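PDB 6HLX: AgaA from Rhizobium radiobacter, which binds the opine agropinic acid as the periplasmic solute-binding protein of an ABC transporter, serving its import into the bacterium. Local coordinates for residues N414-K419 / V430-A435; D410-D415 / V437-E442; T463-M468 / L478-T483; Q454-K459 / F471-S476. One frame throughout, in Å; residues are numbered along the deposited sequence.

Interaction 1: N414-K419 / V430-A435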
loop_
_atom_site.group_PDB
_atom_site.type_symbol
_atom_site.label_atom_id
_atom_site.label_comp_id
_atom_site.label_asym_id
_atom_site.label_seq_id
_atom_site.Cartn_x
_atom_site.Cartn_y
_atom_site.Cartn_z
ATOM N N ASN A 414 -6.261 -4.902 20.476
ATOM C CA ASN A 414 -4.797 -5.016 20.587
ATOM C C ASN A 414 -4.387 -6.404 21.070
ATOM O O ASN A 414 -3.475 -7.011 20.506
ATOM C CB ASN A 414 -4.223 -3.958 21.527
ATOM C CG ASN A 414 -4.354 -2.532 21.049
ATOM O OD1 ASN A 414 -4.244 -1.586 21.848
ATOM N ND2 ASN A 414 -4.585 -2.336 19.769
ATOM N N ASP A 415 -5.070 -6.885 22.123
ATOM C CA ASP A 415 -4.779 -8.189 22.730
ATOM C C ASP A 415 -4.989 -9.320 21.745
ATOM O O ASP A 415 -4.134 -10.203 21.647
ATOM C CB ASP A 415 -5.617 -8.386 24.006
ATOM C CG ASP A 415 -5.179 -7.482 25.137
ATOM O OD1 ASP A 415 -4.050 -6.943 25.066
ATOM O OD2 ASP A 415 -5.944 -7.345 26.119
ATOM N N LEU A 416 -6.074 -9.257 20.964
ATOM C CA LEU A 416 -6.369 -10.277 19.958
ATOM C C LEU A 416 -5.334 -10.230 18.836
ATOM O O LEU A 416 -4.832 -11.281 18.426
ATOM C CB LEU A 416 -7.784 -10.114 19.380
ATOM C CG LEU A 416 -8.927 -10.556 20.309
ATOM C CD1 LEU A 416 -10.254 -9.998 19.819
ATOM C CD2 LEU A 416 -8.978 -12.096 20.461
ATOM N N LEU A 417 -4.992 -9.025 18.346
ATOM C CA LEU A 417 -3.967 -8.970 17.278
ATOM C C LEU A 417 -2.604 -9.449 17.778
ATOM O O LEU A 417 -1.887 -10.133 17.046
ATOM C CB LEU A 417 -3.868 -7.555 16.692
ATOM C CG LEU A 417 -5.136 -7.073 15.947
ATOM C CD1 LEU A 417 -5.094 -5.569 15.713
ATOM C CD2 LEU A 417 -5.375 -7.856 14.627
ATOM N N ASP A 418 -2.246 -9.108 19.019
ATOM C CA ASP A 418 -0.982 -9.569 19.606
ATOM C C ASP A 418 -0.973 -11.100 19.696
ATOM O O ASP A 418 0.018 -11.732 19.314
ATOM C CB ASP A 418 -0.748 -8.927 20.986
ATOM C CG ASP A 418 -0.325 -7.461 20.904
ATOM O OD1 ASP A 418 0.151 -7.039 19.833
ATOM O OD2 ASP A 418 -0.449 -6.751 21.920
ATOM N N LYS A 419 -2.094 -11.696 20.141
ATOM C CA LYS A 419 -2.193 -13.158 20.239
ATOM C C LYS A 419 -2.128 -13.798 18.850
ATOM O O LYS A 419 -1.447 -14.813 18.673
ATOM C CB LYS A 419 -3.486 -13.579 20.972
ATOM C CG LYS A 419 -3.468 -15.043 21.397
ATOM C CD LYS A 419 -4.742 -15.451 22.133
ATOM C CE LYS A 419 -4.727 -16.925 22.503
ATOM N NZ LYS A 419 -6.018 -17.356 23.132
ATOM N N VAL A 430 -6.942 -18.944 13.437
ATOM C CA VAL A 430 -8.224 -18.623 12.814
ATOM C C VAL A 430 -9.309 -18.267 13.876
ATOM O O VAL A 430 -10.067 -17.318 13.646
ATOM C CB VAL A 430 -8.677 -19.669 11.761
ATOM C CG1 VAL A 430 -9.272 -20.910 12.384
ATOM C CG2 VAL A 430 -9.623 -19.041 10.730
ATOM N N LYS A 431 -9.296 -18.919 15.065
ATOM C CA LYS A 431 -10.242 -18.629 16.153
ATOM C C LYS A 431 -10.020 -17.194 16.661
ATOM O O LYS A 431 -10.973 -16.506 17.037
ATOM C CB LYS A 431 -10.013 -19.584 17.339
ATOM C CG LYS A 431 -10.221 -21.067 17.031
ATOM C CD LYS A 431 -10.009 -21.872 18.318
ATOM C CE LYS A 431 -10.026 -23.364 18.114
ATOM N NZ LYS A 431 -9.795 -24.079 19.397
ATOM N N ILE A 432 -8.747 -16.775 16.714
ATOM C CA ILE A 432 -8.353 -15.446 17.178
ATOM C C ILE A 432 -8.865 -14.384 16.198
ATOM O O ILE A 432 -9.485 -13.411 16.624
ATOM C CB ILE A 432 -6.814 -15.376 17.371
ATOM C CG1 ILE A 432 -6.348 -16.363 18.470
ATOM C CG2 ILE A 432 -6.385 -13.942 17.699
ATOM C CD1 ILE A 432 -4.873 -16.741 18.341
ATOM N N TYR A 433 -8.588 -14.550 14.900
ATOM C CA TYR A 433 -9.036 -13.557 13.911
ATOM C C TYR A 433 -10.572 -13.519 13.799
ATOM O O TYR A 433 -11.133 -12.442 13.570
ATOM C CB TYR A 433 -8.337 -13.744 12.560
ATOM C CG TYR A 433 -6.863 -13.418 12.674
ATOM C CD1 TYR A 433 -6.429 -12.101 12.847
ATOM C CD2 TYR A 433 -5.905 -14.430 12.702
ATOM C CE1 TYR A 433 -5.076 -11.795 12.996
ATOM C CE2 TYR A 433 -4.548 -14.138 12.844
ATOM C CZ TYR A 433 -4.141 -12.820 13.006
ATOM O OH TYR A 433 -2.820 -12.529 13.216
ATOM N N ASP A 434 -11.249 -14.671 14.002
ATOM C CA ASP A 434 -12.715 -14.697 13.986
ATOM C C ASP A 434 -13.278 -13.846 15.139
ATOM O O ASP A 434 -14.249 -13.108 14.942
ATOM C CB ASP A 434 -13.244 -16.133 14.083
ATOM C CG ASP A 434 -13.071 -16.972 12.828
ATOM O OD1 ASP A 434 -12.924 -16.382 11.722
ATOM O OD2 ASP A 434 -13.074 -18.217 12.945
ATOM N N ALA A 435 -12.664 -13.939 16.345
ATOM C CA ALA A 435 -13.088 -13.121 17.488
ATOM C C ALA A 435 -12.747 -11.641 17.229
ATOM O O ALA A 435 -13.533 -10.750 17.571
ATOM C CB ALA A 435 -12.429 -13.609 18.776
HETATM O O HOH W 1 -2.532 -10.181 14.407
#
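With CG1 beside the backbone N (chi1 -63°), I432 turns its CG2 branch and its CG1-CD1 arm toward helix 414-419, where they serve different partners. CG2 presses on the backbone, 3.2 Å from L416 O, while CD1 lies 3.8 Å from CG of K419. The K419 chain takes the other setting, CG anti to the backbone N (chi1 -166°), and runs extended across I432 at about a right angle; its NZ is hydrogen-bonded to a glycerol that probably comes from the crystallisation liquor. L416 completes the apolar strip: its CD2 meets A435 CB at 4.1 Å, and its CD1 lies against the A435 carbonyl. On another flank of the pair, CD2 of L417 approaches the Y433 ring at its edge, 4.3 Å from CE1. Water 1 bridges the same two residues, donating to L417 O at 2.7 Å and accepting from Y433 OH at 2.6 Å; R429 also bonds to that hydroxyl. L389 of helix 388-393 touches both L417 and Y433. No direct hydrogen bond joins the two segments. Their axes approach to 9.2 Å at 158° between N-to-C directions, the geometry of an antiparallel helical hairpin packed mainly through aliphatic side chains.

Interaction 2: D410-D415 / V437-E442. With ACT (acetate ion), chain J.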
loop_
_atom_site.group_PDB
_atom_site.type_symbol
_atom_site.label_atom_id
_atom_site.label_comp_id
_atom_site.label_asym_id
_atom_site.label_seq_id
_atom_site.Cartn_x
_atom_site.Cartn_y
_atom_site.Cartn_z
ATOM N N ASP A 410 -8.103 0.271 20.924
ATOM C CA ASP A 410 -8.987 -0.583 21.732
ATOM C C ASP A 410 -8.168 -1.739 22.315
ATOM O O ASP A 410 -7.543 -2.491 21.550
ATOM C CB ASP A 410 -10.159 -1.114 20.886
ATOM C CG ASP A 410 -11.053 -2.059 21.669
ATOM O OD1 ASP A 410 -11.768 -1.583 22.586
ATOM O OD2 ASP A 410 -11.090 -3.265 21.326
ATOM N N GLN A 411 -8.184 -1.900 23.658
ATOM C CA GLN A 411 -7.377 -2.942 24.285
ATOM C C GLN A 411 -7.772 -4.342 23.845
ATOM O O GLN A 411 -6.878 -5.157 23.609
ATOM C CB GLN A 411 -7.343 -2.807 25.829
ATOM C CG GLN A 411 -6.094 -3.448 26.498
ATOM C CD GLN A 411 -4.746 -3.263 25.796
ATOM O OE1 GLN A 411 -4.418 -2.218 25.207
ATOM N NE2 GLN A 411 -3.920 -4.294 25.847
ATOM N N GLN A 412 -9.086 -4.640 23.722
ATOM C CA GLN A 412 -9.488 -6.001 23.307
ATOM C C GLN A 412 -8.945 -6.327 21.919
ATOM O O GLN A 412 -8.430 -7.432 21.702
ATOM C CB GLN A 412 -11.005 -6.179 23.345
ATOM C CG GLN A 412 -11.558 -6.310 24.759
ATOM C CD GLN A 412 -13.065 -6.428 24.728
ATOM O OE1 GLN A 412 -13.636 -7.194 23.945
ATOM N NE2 GLN A 412 -13.739 -5.651 25.561
ATOM N N ILE A 413 -9.027 -5.359 20.990
ATOM C CA ILE A 413 -8.500 -5.540 19.630
ATOM C C ILE A 413 -6.982 -5.735 19.687
ATOM O O ILE A 413 -6.473 -6.650 19.045
ATOM C CB ILE A 413 -8.926 -4.358 18.699
ATOM C CG1 ILE A 413 -10.377 -4.562 18.225
ATOM C CG2 ILE A 413 -7.983 -4.232 17.480
ATOM C CD1 ILE A 413 -10.991 -3.411 17.427
ATOM N N ASN A 414 -6.261 -4.902 20.476
ATOM C CA ASN A 414 -4.797 -5.016 20.587
ATOM C C ASN A 414 -4.387 -6.404 21.070
ATOM O O ASN A 414 -3.475 -7.011 20.506
ATOM C CB ASN A 414 -4.223 -3.958 21.527
ATOM C CG ASN A 414 -4.354 -2.532 21.049
ATOM O OD1 ASN A 414 -4.244 -1.586 21.848
ATOM N ND2 ASN A 414 -4.585 -2.336 19.769
ATOM N N ASP A 415 -5.070 -6.885 22.123
ATOM C CA ASP A 415 -4.779 -8.189 22.730
ATOM C C ASP A 415 -4.989 -9.320 21.745
ATOM O O ASP A 415 -4.134 -10.203 21.647
ATOM C CB ASP A 415 -5.617 -8.386 24.006
ATOM C CG ASP A 415 -5.179 -7.482 25.137
ATOM O OD1 ASP A 415 -4.050 -6.943 25.066
ATOM O OD2 ASP A 415 -5.944 -7.345 26.119
ATOM N N VAL A 437 -12.721 -10.149 14.309
ATOM C CA VAL A 437 -13.689 -9.640 13.318
ATOM C C VAL A 437 -14.987 -9.146 14.007
ATOM O O VAL A 437 -15.488 -8.073 13.674
ATOM C CB VAL A 437 -13.949 -10.672 12.205
ATOM C CG1 VAL A 437 -15.247 -10.362 11.479
ATOM C CG2 VAL A 437 -12.783 -10.713 11.213
ATOM N N ASP A 438 -15.495 -9.904 14.995
ATOM C CA ASP A 438 -16.700 -9.487 15.747
ATOM C C ASP A 438 -16.483 -8.112 16.391
ATOM O O ASP A 438 -17.355 -7.241 16.293
ATOM C CB ASP A 438 -17.003 -10.519 16.840
ATOM C CG ASP A 438 -17.456 -11.873 16.313
ATOM O OD1 ASP A 438 -17.679 -11.994 15.086
ATOM O OD2 ASP A 438 -17.622 -12.802 17.134
ATOM N N ARG A 439 -15.319 -7.917 17.042
ATOM C CA ARG A 439 -15.017 -6.641 17.705
ATOM C C ARG A 439 -14.767 -5.522 16.677
ATOM O O ARG A 439 -15.164 -4.377 16.910
ATOM C CB ARG A 439 -13.830 -6.786 18.666
ATOM C CG ARG A 439 -13.563 -5.504 19.444
ATOM C CD ARG A 439 -13.879 -5.660 20.892
ATOM N NE ARG A 439 -13.673 -4.421 21.643
ATOM C CZ ARG A 439 -14.608 -3.846 22.389
ATOM N NH1 ARG A 439 -14.335 -2.743 23.073
ATOM N NH2 ARG A 439 -15.827 -4.370 22.459
ATOM N N ALA A 440 -14.135 -5.859 15.537
ATOM C CA ALA A 440 -13.883 -4.891 14.457
ATOM C C ALA A 440 -15.219 -4.374 13.886
ATOM O O ALA A 440 -15.320 -3.213 13.511
ATOM C CB ALA A 440 -13.075 -5.552 13.353
ATOM N N LEU A 441 -16.221 -5.245 13.766
ATOM C CA LEU A 441 -17.533 -4.825 13.244
ATOM C C LEU A 441 -18.273 -3.986 14.284
ATOM O O LEU A 441 -18.832 -2.934 13.960
ATOM C CB LEU A 441 -18.376 -6.064 12.899
ATOM C CG LEU A 441 -17.940 -6.816 11.646
ATOM C CD1 LEU A 441 -18.568 -8.229 11.612
ATOM C CD2 LEU A 441 -18.314 -6.017 10.381
ATOM N N GLU A 442 -18.271 -4.448 15.541
ATOM C CA GLU A 442 -18.932 -3.742 16.633
ATOM C C GLU A 442 -18.460 -2.282 16.756
ATOM O O GLU A 442 -19.291 -1.363 16.833
ATOM C CB GLU A 442 -18.692 -4.494 17.950
ATOM C CG GLU A 442 -19.317 -3.794 19.140
ATOM C CD GLU A 442 -19.018 -4.420 20.490
ATOM O OE1 GLU A 442 -19.448 -3.839 21.512
ATOM O OE2 GLU A 442 -18.353 -5.482 20.529
HETATM C C ACT J . -17.200 -2.084 24.868
HETATM O O ACT J . -17.948 -2.846 24.191
HETATM O OXT ACT J . -16.969 -0.878 24.603
HETATM C CH3 ACT J . -16.508 -2.677 26.121
#
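The guanidinium of R439 has the amide of Q412 stacked over one face, the planes 18° apart, while the carboxylate of D410 and an acetate, probably from the crystallisation liquor, lie at its edge. Q412 NE2 sits 3.7 Å above the plane, over its centre, and Q412 OE1 is 3.4 Å from R439 CD. The grip on D410 is side-on and two-pronged: R439 NE donates to D410 OD2 at 2.8 Å, and R439 NH1 to D410 OD1 at 2.9 Å. Both bonds are nearly straight, and both oxygens lie close to the guanidinium plane. Each is met on its syn side, although the carboxylate is turned 35° from the guanidinium. D410 is also the N-cap of helix 411-422: I413 N donates to D410 OD2 at 3.0 Å on the anti side, from the face opposite to R439 NE. R439 reaches this site with CG anti to its backbone N (chi1 -176°) and a bend at chi2; at the bend, I413 CG1 packs 3.5 Å from R439 CG. The remaining nitrogen, R439 NH2, donates to the acetate and forms a longer salt bridge, 3.4 Å, to E442 OE2. One arginine therefore ties a helix N-cap to the neighbouring antiparallel helix, and its positive charge probably offsets part of the negative charge of D410, E442 and the acetate.

Interaction 3: T463-M468 / L478-T483; sequences TGFTNM and LSIENT
The direct hydrogen bond between the segments runs from T466 N to S479 OG, 2.9 Å long and almost straight at 176°. S479 OG has a second partner in S476 O, so the hydroxyl links the 3-10 turn to the extended chain beside it. Its rotamer, with OG between the backbone N and the carbonyl carbon (chi1 77°), also sets the oxygen over one face of the F465 ring, 3.2 Å above the plane and offset toward the rim. T483 OG1 lies at the edge of that ring and donates to S479 O at 3.0 Å. N482 N reaches the same carbonyl from its opposite face, which closes the turn around one acceptor.

Water 2 adds an indirect link: it donates to G464 O at 2.7 Å, accepts from N482 ND2 and bonds to T466 OG1. The other end of the N482 amide, OD1, accepts from K185 NZ. Backbone C-H groups contribute as well, with T483 CA 3.3 Å from T463 O. G464, at positive phi, brings its CA-H to N482 O, CA to O 3.5 Å, where there is no space for a side chain.

The apolar contacts lie at separate points. M468 crosses L478 at about a right angle, CE to CD1 at 4.2 Å, whereas F465 CD1 meets I480 CD1. F465 also packs edge-to-face with Y456. Backbone bonds between T463 and K484 pair the short strands 462-463 and 484-485, which end the loop. L478 touches helix 23-32, while I480, against V191, Y193 and F6, and T483, against L4, set the loop on strands 190-195 and 3-8 of the mixed seven-stranded sheet.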
loop_
_atom_site.group_PDB
_atom_site.type_symbol
_atom_site.label_atom_id
_atom_site.label_comp_id
_atom_site.label_asym_id
_atom_site.label_seq_id
_atom_site.Cartn_x
_atom_site.Cartn_y
_atom_site.Cartn_z
ATOM N N THR A 463 6.105 -7.986 -22.578
ATOM C CA THR A 463 5.837 -9.241 -21.865
ATOM C C THR A 463 6.575 -9.198 -20.548
ATOM O O THR A 463 7.451 -8.360 -20.369
ATOM C CB THR A 463 6.293 -10.485 -22.682
ATOM O OG1 THR A 463 7.692 -10.378 -22.942
ATOM C CG2 THR A 463 5.514 -10.673 -24.010
ATOM N N GLY A 464 6.237 -10.105 -19.639
ATOM C CA GLY A 464 6.962 -10.232 -18.389
ATOM C C GLY A 464 6.619 -9.218 -17.323
ATOM O O GLY A 464 7.292 -9.199 -16.302
ATOM N N PHE A 465 5.635 -8.328 -17.566
ATOM C CA PHE A 465 5.186 -7.418 -16.503
ATOM C C PHE A 465 3.971 -8.106 -15.879
ATOM O O PHE A 465 3.087 -8.570 -16.608
ATOM C CB PHE A 465 4.831 -5.998 -16.997
ATOM C CG PHE A 465 4.570 -5.058 -15.828
ATOM C CD1 PHE A 465 5.627 -4.466 -15.136
ATOM C CD2 PHE A 465 3.269 -4.821 -15.380
ATOM C CE1 PHE A 465 5.390 -3.638 -14.025
ATOM C CE2 PHE A 465 3.031 -3.995 -14.275
ATOM C CZ PHE A 465 4.088 -3.412 -13.595
ATOM N N THR A 466 3.926 -8.151 -14.542
ATOM C CA THR A 466 2.878 -8.862 -13.818
ATOM C C THR A 466 2.128 -7.930 -12.891
ATOM O O THR A 466 2.740 -7.255 -12.057
ATOM C CB THR A 466 3.497 -10.008 -12.970
ATOM O OG1 THR A 466 4.224 -10.884 -13.825
ATOM C CG2 THR A 466 2.429 -10.838 -12.225
ATOM N N ASN A 467 0.803 -7.946 -13.008
ATOM C CA ASN A 467 -0.073 -7.230 -12.063
ATOM C C ASN A 467 -0.180 -8.259 -10.908
ATOM O O ASN A 467 -0.869 -9.286 -11.039
ATOM C CB ASN A 467 -1.446 -6.948 -12.688
ATOM C CG ASN A 467 -2.296 -6.078 -11.781
ATOM O OD1 ASN A 467 -1.968 -5.872 -10.606
ATOM N ND2 ASN A 467 -3.385 -5.548 -12.315
ATOM N N MET A 468 0.609 -8.047 -9.844
ATOM C CA MET A 468 0.799 -9.031 -8.771
ATOM C C MET A 468 -0.494 -9.313 -7.992
ATOM O O MET A 468 -1.409 -8.481 -7.970
ATOM C CB MET A 468 2.003 -8.682 -7.896
ATOM C CG MET A 468 3.326 -9.004 -8.666
ATOM S SD MET A 468 4.824 -8.322 -7.910
ATOM C CE MET A 468 4.743 -9.031 -6.262
ATOM N N LEU A 478 7.838 -4.409 -8.839
ATOM C CA LEU A 478 8.908 -5.413 -8.687
ATOM C C LEU A 478 9.100 -6.231 -9.973
ATOM O O LEU A 478 10.229 -6.622 -10.303
ATOM C CB LEU A 478 8.540 -6.404 -7.575
ATOM C CG LEU A 478 8.835 -5.948 -6.154
ATOM C CD1 LEU A 478 8.074 -6.823 -5.122
ATOM C CD2 LEU A 478 10.346 -6.012 -5.881
ATOM N N SER A 479 7.997 -6.515 -10.693
ATOM C CA SER A 479 8.046 -7.362 -11.884
ATOM C C SER A 479 8.779 -6.705 -13.084
ATOM O O SER A 479 8.990 -7.370 -14.103
ATOM C CB SER A 479 6.642 -7.832 -12.268
ATOM O OG SER A 479 5.914 -6.801 -12.917
ATOM N N ILE A 480 9.171 -5.405 -12.964
ATOM C CA ILE A 480 9.903 -4.741 -14.067
ATOM C C ILE A 480 11.233 -5.467 -14.371
ATOM O O ILE A 480 11.743 -5.365 -15.480
ATOM C CB ILE A 480 10.109 -3.220 -13.782
ATOM C CG1 ILE A 480 10.424 -2.400 -15.099
ATOM C CG2 ILE A 480 11.156 -2.961 -12.684
ATOM C CD1 ILE A 480 9.171 -2.183 -16.023
ATOM N N GLU A 481 11.791 -6.197 -13.391
ATOM C CA GLU A 481 13.052 -6.909 -13.638
ATOM C C GLU A 481 12.888 -8.080 -14.618
ATOM O O GLU A 481 13.887 -8.611 -15.099
ATOM C CB GLU A 481 13.685 -7.391 -12.329
ATOM C CG GLU A 481 12.929 -8.511 -11.623
ATOM C CD GLU A 481 13.653 -9.068 -10.410
ATOM O OE1 GLU A 481 14.789 -8.624 -10.147
ATOM O OE2 GLU A 481 13.095 -9.956 -9.730
ATOM N N ASN A 482 11.641 -8.527 -14.844
ATOM C CA ASN A 482 11.334 -9.641 -15.756
ATOM C C ASN A 482 10.743 -9.153 -17.070
ATOM O O ASN A 482 10.437 -9.961 -17.948
ATOM C CB ASN A 482 10.273 -10.524 -15.106
ATOM C CG ASN A 482 10.688 -11.100 -13.777
ATOM O OD1 ASN A 482 11.849 -11.474 -13.572
ATOM N ND2 ASN A 482 9.733 -11.199 -12.867
ATOM N N THR A 483 10.453 -7.860 -17.145
ATOM C CA THR A 483 9.771 -7.278 -18.302
ATOM C C THR A 483 10.688 -7.214 -19.519
ATOM O O THR A 483 11.871 -6.908 -19.385
ATOM C CB THR A 483 9.170 -5.931 -17.903
ATOM O OG1 THR A 483 8.350 -6.143 -16.728
ATOM C CG2 THR A 483 8.330 -5.304 -19.031
HETATM O O HOH W 2 6.924 -10.929 -14.250
#

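Interaction 4: Q454-K459 / F471-S476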
loop_
_atom_site.group_PDB
_atom_site.type_symbol
_atom_site.label_atom_id
_atom_site.label_comp_id
_atom_site.label_asym_id
_atom_site.label_seq_id
_atom_site.Cartn_x
_atom_site.Cartn_y
_atom_site.Cartn_z
ATOM N N GLN A 454 -8.062 -3.163 -10.122
ATOM C CA GLN A 454 -6.819 -2.388 -10.151
ATOM C C GLN A 454 -6.074 -2.937 -11.353
ATOM O O GLN A 454 -5.562 -4.059 -11.316
ATOM C CB GLN A 454 -6.030 -2.580 -8.846
ATOM C CG GLN A 454 -4.712 -1.774 -8.817
ATOM C CD GLN A 454 -4.930 -0.271 -8.745
ATOM O OE1 GLN A 454 -5.988 0.205 -8.340
ATOM N NE2 GLN A 454 -3.927 0.505 -9.124
ATOM N N ASN A 455 -6.109 -2.192 -12.462
ATOM C CA ASN A 455 -5.589 -2.721 -13.711
ATOM C C ASN A 455 -4.413 -1.929 -14.247
ATOM O O ASN A 455 -4.313 -0.717 -14.017
ATOM C CB ASN A 455 -6.725 -2.705 -14.758
ATOM C CG ASN A 455 -7.952 -3.490 -14.314
ATOM O OD1 ASN A 455 -7.840 -4.545 -13.698
ATOM N ND2 ASN A 455 -9.138 -2.996 -14.583
ATOM N N TYR A 456 -3.523 -2.643 -14.951
ATOM C CA TYR A 456 -2.426 -2.076 -15.740
ATOM C C TYR A 456 -2.803 -2.302 -17.196
ATOM O O TYR A 456 -3.649 -3.158 -17.516
ATOM C CB TYR A 456 -1.092 -2.825 -15.505
ATOM C CG TYR A 456 -0.450 -2.477 -14.184
ATOM C CD1 TYR A 456 -0.834 -3.123 -13.008
ATOM C CD2 TYR A 456 0.504 -1.463 -14.093
ATOM C CE1 TYR A 456 -0.252 -2.803 -11.785
ATOM C CE2 TYR A 456 1.085 -1.124 -12.871
ATOM C CZ TYR A 456 0.695 -1.796 -11.717
ATOM O OH TYR A 456 1.206 -1.466 -10.487
ATOM N N ALA A 457 -2.130 -1.584 -18.090
ATOM C CA ALA A 457 -2.300 -1.844 -19.508
ATOM C C ALA A 457 -0.944 -1.779 -20.156
ATOM O O ALA A 457 -0.090 -0.994 -19.731
ATOM C CB ALA A 457 -3.241 -0.842 -20.140
ATOM N N VAL A 458 -0.705 -2.682 -21.119
ATOM C CA VAL A 458 0.580 -2.736 -21.814
ATOM C C VAL A 458 0.353 -2.688 -23.310
ATOM O O VAL A 458 -0.724 -3.073 -23.810
ATOM C CB VAL A 458 1.445 -3.975 -21.403
ATOM C CG1 VAL A 458 1.596 -4.082 -19.879
ATOM C CG2 VAL A 458 0.887 -5.281 -21.980
ATOM N N LYS A 459 1.385 -2.259 -24.042
ATOM C CA LYS A 459 1.322 -2.267 -25.491
ATOM C C LYS A 459 1.644 -3.684 -25.968
ATOM O O LYS A 459 2.431 -4.387 -25.332
ATOM C CB LYS A 459 2.356 -1.276 -26.072
ATOM C CG LYS A 459 1.770 0.093 -26.420
ATOM C CD LYS A 459 0.895 0.035 -27.691
ATOM C CE LYS A 459 0.699 1.363 -28.369
ATOM N NZ LYS A 459 -0.625 1.439 -29.048
ATOM N N PHE A 471 -3.743 -8.529 -2.794
ATOM C CA PHE A 471 -3.166 -7.396 -2.051
ATOM C C PHE A 471 -1.774 -6.962 -2.519
ATOM O O PHE A 471 -1.275 -5.931 -2.050
ATOM C CB PHE A 471 -3.118 -7.739 -0.543
ATOM C CG PHE A 471 -4.400 -7.588 0.234
ATOM C CD1 PHE A 471 -5.521 -6.978 -0.335
ATOM C CD2 PHE A 471 -4.500 -8.069 1.541
ATOM C CE1 PHE A 471 -6.700 -6.799 0.416
ATOM C CE2 PHE A 471 -5.681 -7.904 2.280
ATOM C CZ PHE A 471 -6.764 -7.259 1.719
ATOM N N LEU A 472 -1.122 -7.731 -3.401
ATOM C CA LEU A 472 0.229 -7.370 -3.862
ATOM C C LEU A 472 0.226 -6.453 -5.073
ATOM O O LEU A 472 1.309 -6.095 -5.569
ATOM C CB LEU A 472 1.054 -8.634 -4.178
ATOM C CG LEU A 472 1.352 -9.510 -2.981
ATOM C CD1 LEU A 472 2.026 -10.754 -3.409
ATOM C CD2 LEU A 472 2.212 -8.767 -1.971
ATOM N N THR A 473 -0.967 -6.040 -5.563
ATOM C CA THR A 473 -1.005 -5.227 -6.796
ATOM C C THR A 473 -0.157 -3.945 -6.725
ATOM O O THR A 473 0.490 -3.605 -7.725
ATOM C CB THR A 473 -2.441 -4.936 -7.261
ATOM O OG1 THR A 473 -2.404 -4.210 -8.506
ATOM C CG2 THR A 473 -3.263 -4.157 -6.221
ATOM N N PHE A 474 -0.114 -3.257 -5.575
ATOM C CA PHE A 474 0.678 -2.015 -5.482
ATOM C C PHE A 474 2.208 -2.246 -5.534
ATOM O O PHE A 474 2.968 -1.275 -5.631
ATOM C CB PHE A 474 0.296 -1.185 -4.254
ATOM C CG PHE A 474 -1.108 -0.615 -4.218
ATOM C CD1 PHE A 474 -1.889 -0.549 -5.375
ATOM C CD2 PHE A 474 -1.631 -0.087 -3.039
ATOM C CE1 PHE A 474 -3.171 0.023 -5.345
ATOM C CE2 PHE A 474 -2.928 0.457 -3.006
ATOM C CZ PHE A 474 -3.686 0.507 -4.155
ATOM N N GLN A 475 2.640 -3.528 -5.421
ATOM C CA GLN A 475 4.063 -3.898 -5.497
ATOM C C GLN A 475 4.429 -4.421 -6.882
ATOM O O GLN A 475 5.546 -4.920 -7.067
ATOM C CB GLN A 475 4.416 -4.950 -4.436
ATOM C CG GLN A 475 4.221 -4.416 -3.014
ATOM C CD GLN A 475 4.835 -5.341 -2.001
ATOM O OE1 GLN A 475 5.647 -6.190 -2.344
ATOM N NE2 GLN A 475 4.452 -5.186 -0.741
ATOM N N SER A 476 3.512 -4.321 -7.857
ATOM C CA SER A 476 3.734 -4.845 -9.219
ATOM C C SER A 476 4.993 -4.309 -9.900
ATOM O O SER A 476 5.548 -4.994 -10.780
ATOM C CB SER A 476 2.519 -4.610 -10.111
ATOM O OG SER A 476 1.377 -5.294 -9.617
HETATM O O HOH W 3 -1.348 -1.443 -9.001
#
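T473 leads the contact from segment 471-476, its OG1 anti to the backbone N (chi1 -177°) and 3.4 Å from Q454 CG. The Q454 side chain crosses it at about a right angle, with CG also 3.8 Å from T473 CG2. Water 3 donates to T473 OG1, accepts from Q454 NE2 at 3.2 Å and bonds to Y456 OH at 3.0 Å, thereby joining three polar groups in a buried setting. N467 also bonds to T473 OG1, and R452 to Q454 OE1.

At F474 the meeting is with the ring edge: Q454 CD lies in the ring plane, 3.8 Å from CE1, and the amide stands nearly perpendicular to the ring at 87°. S476 then offers CB to Y456 OH at 3.4 Å. Its hydroxyl accepts from M468 N and donates to T473 O at 2.7 Å, adding a second bond to the acceptor whose bond from S476 N closes the 3-10 turn.

No direct hydrogen bond crosses between the segments; packing and water 3 make the link. The contact thus sets the 3-10 segment beside strand 456-459 and the residues leading into it, in the wall behind the agropinic acid pocket, to which F474 contributes.

How the interactions relate
Following the chain from its N terminus, helix 411-422 pairs with helix 426-443: interactions 1 and 2 start from the same stretch of the first helix and share N414 and D415, their centres 8 Å apart, and interaction 2 closes further along the second helix. Both are complete before strand 456-459 begins. Interactions 3 and 4 then cross, their segments alternating in the order 454-459, 463-468, 471-476, 478-483. They touch through N467, held by T473 and Q454. Interaction 2 lies across the chain's centre from interactions 3 and 4, which join the C-terminal loop to the seven-stranded sheet and, through interaction 4, to the ligand pocket.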